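Local atomic coordinates of enoyl-CoA hydratase (Mycobacterium avium, PDB entry 3OC7), a protein that probably catalyses the reversible addition of water to the double bond of enoyl-CoA thioesters in fatty acid metabolism, as a member of the crotonase family. Residues G122-V127 and S139-T144; A99-I104 and V127-I132. All coordinates share one frame; numbering follows the deposited sequence.

Interaction 1 of 2, residues G122-V127 and S139-T144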
loop_
_atom_site.group_PDB
_atom_site.type_symbol
_atom_site.label_atom_id
_atom_site.label_comp_id
_atom_site.label_asym_id
_atom_site.label_seq_id
_atom_site.Cartn_x
_atom_site.Cartn_y
_atom_site.Cartn_z
ATOM N N GLY A 122 20.282 11.449 -1.486
ATOM C CA GLY A 122 20.097 10.902 -2.827
ATOM C C GLY A 122 20.287 9.395 -2.949
ATOM O O GLY A 122 19.757 8.778 -3.867
ATOM N N GLY A 123 21.100 8.807 -2.063
ATOM C CA GLY A 123 21.236 7.341 -2.021
ATOM C C GLY A 123 19.914 6.580 -1.921
ATOM O O GLY A 123 19.775 5.502 -2.508
ATOM N N PHE A 124 18.935 7.147 -1.202
ATOM C CA PHE A 124 17.585 6.555 -1.065
ATOM C C PHE A 124 16.910 6.399 -2.436
ATOM O O PHE A 124 16.162 5.438 -2.668
ATOM C CB PHE A 124 16.678 7.421 -0.175
ATOM C CG PHE A 124 16.813 7.182 1.314
ATOM C CD1 PHE A 124 17.718 7.932 2.067
ATOM C CD2 PHE A 124 15.974 6.290 1.981
ATOM C CE1 PHE A 124 17.813 7.747 3.461
ATOM C CE2 PHE A 124 16.061 6.083 3.381
ATOM C CZ PHE A 124 17.004 6.803 4.116
ATOM N N GLY A 125 17.154 7.355 -3.335
ATOM C CA GLY A 125 16.549 7.326 -4.680
ATOM C C GLY A 125 17.032 6.158 -5.536
ATOM O O GLY A 125 16.229 5.570 -6.269
ATOM N N LEU A 126 18.324 5.813 -5.433
ATOM C CA LEU A 126 18.861 4.587 -6.068
ATOM C C LEU A 126 18.218 3.311 -5.521
ATOM O O LEU A 126 17.783 2.443 -6.311
ATOM C CB LEU A 126 20.396 4.486 -5.929
ATOM C CG LEU A 126 21.275 5.512 -6.642
ATOM C CD1 LEU A 126 22.763 5.127 -6.523
ATOM C CD2 LEU A 126 20.868 5.699 -8.091
ATOM N N VAL A 127 18.145 3.200 -4.182
ATOM C CA VAL A 127 17.498 2.040 -3.538
ATOM C C VAL A 127 16.026 1.913 -4.006
ATOM O O VAL A 127 15.564 0.805 -4.347
ATOM C CB VAL A 127 17.610 2.118 -1.960
ATOM C CG1 VAL A 127 16.843 0.970 -1.285
ATOM C CG2 VAL A 127 19.102 2.147 -1.488
ATOM N N SER A 139 24.118 -2.219 7.699
ATOM C CA SER A 139 23.320 -1.170 7.041
ATOM C C SER A 139 22.641 -0.201 8.028
ATOM O O SER A 139 22.219 -0.605 9.123
ATOM C CB SER A 139 22.263 -1.808 6.116
ATOM O OG SER A 139 22.852 -2.695 5.163
ATOM N N SER A 140 22.537 1.076 7.643
ATOM C CA SER A 140 21.700 2.061 8.378
ATOM C C SER A 140 21.027 3.044 7.403
ATOM O O SER A 140 21.563 3.279 6.299
ATOM C CB SER A 140 22.496 2.837 9.457
ATOM O OG SER A 140 23.152 3.980 8.921
ATOM N N PHE A 141 19.884 3.632 7.822
ATOM C CA PHE A 141 19.056 4.529 6.999
ATOM C C PHE A 141 18.545 5.726 7.853
ATOM O O PHE A 141 18.076 5.516 8.990
ATOM C CB PHE A 141 17.830 3.751 6.451
ATOM C CG PHE A 141 18.171 2.430 5.749
ATOM C CD1 PHE A 141 18.349 1.241 6.479
ATOM C CD2 PHE A 141 18.308 2.377 4.356
ATOM C CE1 PHE A 141 18.672 0.033 5.829
ATOM C CE2 PHE A 141 18.614 1.171 3.699
ATOM C CZ PHE A 141 18.808 0.012 4.422
ATOM N N ALA A 142 18.630 6.969 7.340
ATOM C CA ALA A 142 18.056 8.170 8.019
ATOM C C ALA A 142 17.719 9.304 7.030
ATOM O O ALA A 142 18.549 9.639 6.175
ATOM C CB ALA A 142 19.003 8.683 9.126
ATOM N N LEU A 143 16.511 9.863 7.142
ATOM C CA LEU A 143 16.052 10.993 6.307
ATOM C C LEU A 143 16.079 12.281 7.150
ATOM O O LEU A 143 15.056 12.676 7.730
ATOM C CB LEU A 143 14.623 10.739 5.759
ATOM C CG LEU A 143 14.438 9.571 4.778
ATOM C CD1 LEU A 143 13.077 8.868 4.946
ATOM C CD2 LEU A 143 14.639 9.996 3.318
ATOM N N THR A 144 17.247 12.920 7.225
ATOM C CA THR A 144 17.437 14.105 8.086
ATOM C C THR A 144 17.285 15.461 7.382
ATOM O O THR A 144 17.697 16.498 7.943
ATOM C CB THR A 144 18.799 14.051 8.810
ATOM O OG1 THR A 144 19.841 13.903 7.836
ATOM C CG2 THR A 144 18.824 12.899 9.838
#
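The ring of F124, near the start of helix 123-129, reaches residues F141-L143 in the crotonase fold, where strand 140-142 lies at the edge of a small three-stranded parallel sheet. F141 meets it first: its CB lies 3.9 Å from F124 CZ, an oblique apolar touch. The F141 side chain also packs against V119 and L188. At A142 the methyl points away from the helix, and the backbone does the touching. Its amide N lies in the plane of the F124 ring, at the edge, 3.6 Å from F124 CZ. The carbonyl A142 O also sits near that plane, 3.4 Å from F124 CE1, so the polar backbone faces the ring's rim rather than its pi face. One face is taken by L143, whose CG stands 3.8 Å from F124 CZ. V119, I155 and L188 also touch F124. In crotonase relatives a glycine N-H at the beginning of this helix contributes to the oxyanion hole, and the adjoining G122 and G123 are consistent with that arrangement. The closing contact is a CH-pi one: L143 CD2 hangs over the middle of the F124 ring, 3.8 Å from its centroid and only 7° off the ring normal.

Interaction 2 of 2, residues A99-I104 and V127-I132; sequences ALMRAI and VGACDI
A129 points its methyl at helix 86-106 and meets M101 and I104, one helical turn apart, where two helices of the crotonase fold come together. The methyl faces the base of one chain and a branch of the other: A129 CB is 4.2 Å from M101 CB and 4.0 Å from I104 CG2. It also lies 3.9 Å from M101 O, so the backbones approach closely, with M101 CA and A129 CA 5.6 Å apart. Beyond CB, M101 leads away from the contact and bends at chi3 (-58°), packing on L157, T158 and F230. I104 instead points toward the other segment: with CG1 anti to the carbonyl carbon (chi1 -66°), CG2 lies anti to the backbone N and is the branch that touches. C130 leaves the helical conformation here; its CB points away from helix 86-106, and its side chain touches V111 and A113. Near this helix end, R166 of the second subunit hydrogen-bonds V127 O and C130 O, while K219 of the same chain joins the two segments by hydrogen-bonding I104 O and forming a salt bridge with D131 OD2. I104 CG2 finally rests against the A129-C130 peptide, where the helix ends, 3.5 Å from A129 O and 4.1 Å from C130 N.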
loop_
_atom_site.group_PDB
_atom_site.type_symbol
_atom_site.label_atom_id
_atom_site.label_comp_id
_atom_site.label_asym_id
_atom_site.label_seq_id
_atom_site.Cartn_x
_atom_site.Cartn_y
_atom_site.Cartn_z
ATOM N N ALA A 99 16.772 11.669 -13.962
ATOM C CA ALA A 99 17.120 10.928 -15.184
ATOM C C ALA A 99 17.849 9.593 -14.932
ATOM O O ALA A 99 17.634 8.612 -15.666
ATOM C CB ALA A 99 17.931 11.824 -16.135
ATOM N N LEU A 100 18.684 9.557 -13.889
ATOM C CA LEU A 100 19.357 8.323 -13.483
ATOM C C LEU A 100 18.369 7.298 -12.930
ATOM O O LEU A 100 18.412 6.121 -13.314
ATOM C CB LEU A 100 20.518 8.601 -12.505
ATOM C CG LEU A 100 21.259 7.371 -11.942
ATOM C CD1 LEU A 100 21.913 6.541 -13.065
ATOM C CD2 LEU A 100 22.286 7.842 -10.901
ATOM N N MET A 101 17.498 7.738 -12.030
ATOM C CA MET A 101 16.430 6.854 -11.528
ATOM C C MET A 101 15.546 6.312 -12.653
ATOM O O MET A 101 15.235 5.104 -12.699
ATOM C CB MET A 101 15.575 7.574 -10.466
ATOM C CG MET A 101 16.327 7.935 -9.147
ATOM S SD MET A 101 15.203 8.546 -7.845
ATOM C CE MET A 101 14.462 9.974 -8.690
ATOM N N ARG A 102 15.167 7.185 -13.582
ATOM C CA ARG A 102 14.329 6.800 -14.729
ATOM C C ARG A 102 14.998 5.750 -15.665
ATOM O O ARG A 102 14.312 4.844 -16.170
ATOM C CB ARG A 102 13.838 8.039 -15.520
ATOM C CG ARG A 102 12.719 7.716 -16.531
ATOM C CD ARG A 102 11.987 8.939 -17.128
ATOM N NE ARG A 102 10.810 8.485 -17.888
ATOM C CZ ARG A 102 9.672 9.152 -18.036
ATOM N NH1 ARG A 102 9.499 10.363 -17.495
ATOM N NH2 ARG A 102 8.691 8.600 -18.752
ATOM N N ALA A 103 16.318 5.857 -15.867
ATOM C CA ALA A 103 17.080 4.869 -16.663
ATOM C C ALA A 103 17.005 3.457 -16.047
ATOM O O ALA A 103 16.825 2.457 -16.759
ATOM C CB ALA A 103 18.548 5.300 -16.855
ATOM N N ILE A 104 17.114 3.379 -14.712
ATOM C CA ILE A 104 16.999 2.094 -13.994
ATOM C C ILE A 104 15.562 1.535 -14.169
ATOM O O ILE A 104 15.370 0.357 -14.523
ATOM C CB ILE A 104 17.373 2.244 -12.470
ATOM C CG1 ILE A 104 18.863 2.589 -12.291
ATOM C CG2 ILE A 104 16.993 0.971 -11.668
ATOM C CD1 ILE A 104 19.224 3.036 -10.893
ATOM N N VAL A 127 18.145 3.200 -4.182
ATOM C CA VAL A 127 17.498 2.040 -3.538
ATOM C C VAL A 127 16.026 1.913 -4.006
ATOM O O VAL A 127 15.564 0.805 -4.347
ATOM C CB VAL A 127 17.610 2.118 -1.960
ATOM C CG1 VAL A 127 16.843 0.970 -1.285
ATOM C CG2 VAL A 127 19.102 2.147 -1.488
ATOM N N GLY A 128 15.285 3.027 -3.984
ATOM C CA GLY A 128 13.886 3.035 -4.462
ATOM C C GLY A 128 13.677 2.638 -5.924
ATOM O O GLY A 128 12.708 1.915 -6.244
ATOM N N ALA A 129 14.609 3.034 -6.804
ATOM C CA ALA A 129 14.497 2.745 -8.260
ATOM C C ALA A 129 14.713 1.267 -8.617
ATOM O O ALA A 129 14.143 0.779 -9.607
ATOM C CB ALA A 129 15.463 3.646 -9.080
ATOM N N CYS A 130 15.555 0.561 -7.847
ATOM C CA CYS A 130 15.814 -0.881 -8.112
ATOM C C CYS A 130 14.517 -1.730 -7.979
ATOM O O CYS A 130 13.646 -1.438 -7.146
ATOM C CB CYS A 130 16.954 -1.404 -7.220
ATOM S SG CYS A 130 18.618 -0.714 -7.615
ATOM N N ASP A 131 14.405 -2.802 -8.777
ATOM C CA ASP A 131 13.232 -3.696 -8.696
ATOM C C ASP A 131 13.196 -4.544 -7.399
ATOM O O ASP A 131 12.112 -4.767 -6.816
ATOM C CB ASP A 131 13.181 -4.592 -9.949
ATOM C CG ASP A 131 13.212 -3.784 -11.218
ATOM O OD1 ASP A 131 12.171 -3.176 -11.546
ATOM O OD2 ASP A 131 14.284 -3.731 -11.868
ATOM N N ILE A 132 14.376 -4.995 -6.964
ATOM C CA ILE A 132 14.587 -5.816 -5.743
ATOM C C ILE A 132 15.769 -5.199 -4.974
ATOM O O ILE A 132 16.699 -4.683 -5.608
ATOM C CB ILE A 132 14.878 -7.317 -6.110
ATOM C CG1 ILE A 132 13.713 -7.921 -6.923
ATOM C CG2 ILE A 132 15.175 -8.159 -4.846
ATOM C CD1 ILE A 132 13.988 -9.326 -7.559
#

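In the fold
Both contacts are buried and share helix 123-129, with V127 belonging to each. Interaction 1 uses the beginning of the helix and joins it to the three-stranded sheet; interaction 2 uses its end and joins it to helix 86-106. Side-chain contacts are apolar in both, and in each a backbone carbonyl makes the closest approach, but an aromatic ring set against a strand backbone in the first gives way to small aliphatic groups between closely spaced helices in the second. The centres are about 13 Å apart, and L126 CD2 lies 3.8 Å from L100 CD2. Polar links flank both: S140 with H118 and R120 near interaction 1; K219, K162 and R166 of the second subunit near interaction 2.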